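Local coordinates for protein toxin of toxin-antitoxin system (Rickettsia felis, PDB 3ZVK) that acts as the toxin of a type II toxin-antitoxin pair, a magnesium-dependent PIN-domain ribonuclease that cleaves single-stranded RNA and inhibits growth when expressed, at residues I34-S38 with I39-E43. The protein carries 1 engineered substitution. Sequence-based numbering, arbitrary orientation.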
loop_
_atom_site.group_PDB
_atom_site.type_symbol
_atom_site.label_atom_id
_atom_site.label_comp_id
_atom_site.label_asym_id
_atom_site.label_seq_id
_atom_site.Cartn_x
_atom_site.Cartn_y
_atom_site.Cartn_z
ATOM N N ILE A 34 22.100 20.776 1.520
ATOM C CA ILE A 34 21.304 21.860 2.075
ATOM C C ILE A 34 19.880 21.383 2.158
ATOM O O ILE A 34 19.310 20.952 1.143
ATOM C CB ILE A 34 21.469 23.187 1.312
ATOM C CG1 ILE A 34 22.967 23.670 1.465
ATOM C CG2 ILE A 34 20.484 24.249 1.916
ATOM C CD1 ILE A 34 23.401 24.546 0.438
ATOM N N ALA A 35 19.305 21.434 3.375
ATOM C CA ALA A 35 17.925 20.993 3.621
ATOM C C ALA A 35 17.117 21.884 4.555
ATOM O O ALA A 35 17.656 22.796 5.184
ATOM C CB ALA A 35 17.944 19.569 4.156
ATOM N N ILE A 36 15.806 21.630 4.628
ATOM C CA ILE A 36 14.857 22.228 5.582
ATOM C C ILE A 36 13.957 21.140 6.096
ATOM O O ILE A 36 13.646 20.192 5.381
ATOM C CB ILE A 36 14.036 23.490 5.147
ATOM C CG1 ILE A 36 13.088 23.219 3.961
ATOM C CG2 ILE A 36 14.913 24.743 4.982
ATOM C CD1 ILE A 36 11.913 24.176 3.862
ATOM N N SER A 37 13.545 21.271 7.329
ATOM C CA SER A 37 12.603 20.366 7.960
ATOM C C SER A 37 11.243 20.679 7.348
ATOM O O SER A 37 10.982 21.823 6.995
ATOM C CB SER A 37 12.540 20.676 9.458
ATOM O OG SER A 37 11.645 19.792 10.108
ATOM N N SER A 38 10.361 19.683 7.251
ATOM C CA SER A 38 8.987 19.914 6.821
ATOM C C SER A 38 8.312 20.908 7.819
ATOM O O SER A 38 7.409 21.633 7.394
ATOM C CB SER A 38 8.212 18.603 6.718
ATOM O OG SER A 38 8.248 17.829 7.907
ATOM N N ILE A 39 8.816 20.993 9.114
ATOM C CA ILE A 39 8.356 21.931 10.176
ATOM C C ILE A 39 8.650 23.403 9.788
ATOM O O ILE A 39 7.808 24.271 9.979
ATOM C CB ILE A 39 8.877 21.568 11.617
ATOM C CG1 ILE A 39 8.687 20.065 11.985
ATOM C CG2 ILE A 39 8.269 22.497 12.680
ATOM C CD1 ILE A 39 7.213 19.512 11.916
ATOM N N VAL A 40 9.807 23.653 9.200
ATOM C CA VAL A 40 10.195 24.963 8.655
ATOM C C VAL A 40 9.246 25.303 7.519
ATOM O O VAL A 40 8.698 26.401 7.509
ATOM C CB VAL A 40 11.679 25.042 8.187
ATOM C CG1 VAL A 40 11.944 26.327 7.401
ATOM C CG2 VAL A 40 12.628 24.920 9.375
ATOM N N LEU A 41 9.008 24.343 6.609
ATOM C CA LEU A 41 8.103 24.512 5.463
ATOM C C LEU A 41 6.678 24.826 5.886
ATOM O O LEU A 41 6.029 25.670 5.259
ATOM C CB LEU A 41 8.183 23.335 4.481
ATOM C CG LEU A 41 7.415 23.508 3.178
ATOM C CD1 LEU A 41 7.867 24.773 2.374
ATOM C CD2 LEU A 41 7.331 22.210 2.400
ATOM N N ALA A 42 6.221 24.225 7.006
ATOM C CA ALA A 42 4.904 24.500 7.586
ATOM C C ALA A 42 4.838 25.985 7.945
ATOM O O ALA A 42 3.870 26.658 7.592
ATOM C CB ALA A 42 4.686 23.648 8.818
ATOM N N GLU A 43 5.898 26.514 8.593
ATOM C CA GLU A 43 5.986 27.920 8.979
ATOM C C GLU A 43 6.032 28.849 7.756
ATOM O O GLU A 43 5.345 29.864 7.738
ATOM C CB GLU A 43 7.197 28.161 9.890
ATOM C CG GLU A 43 7.130 27.475 11.247
ATOM C CD GLU A 43 6.168 28.035 12.276
ATOM O OE1 GLU A 43 5.926 29.263 12.284
ATOM O OE2 GLU A 43 5.632 27.233 13.069
#
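S37 and I39 meet where strand 33-37 passes directly into helix 38-50, and S37 is the N-cap. Its OG, held anti to the backbone N, is placed beside I39 N at the open start of the helix and accepts from it at 3.2 Å; the N-H...O angle of 155° supports a genuine capping bond. The same hydroxyl is also hydrogen-bonded to H105 ND1, which ties the cap to helix 97-109. S37 O takes two amides: L41 N lies 3.2 Å from it on a nearly straight path (165°), whereas the bond from V40 N is bent and weak. A42 N donates to S38 O at 2.9 Å, the next i to i+4 bond of the helix. The S38 hydroxyl has its partners elsewhere, F73 N of the same chain and F73 O of the second subunit.

The apolar part of the junction rests on I36. Its CD1 reaches L41 CB at 3.9 Å and V40 CG1 at 4.1 Å, and the side chain crosses both at about a right angle. CG1 sits between the backbone N and carbonyl carbon, carrying CD1 forward to the helix.

The elements meet at 70° between strand and helix axes, a buried beta-alpha junction in the PIN domain. V40 packs against C10 of helix 7-16 and I102 of helix 97-109, its side chain about 4 Å from that of G6, an engineered residue at a predicted magnesium-binding position. I39 packs against its counterpart in the second subunit, and the strand runs in the parallel sheet between strands 2-5 and 69-71.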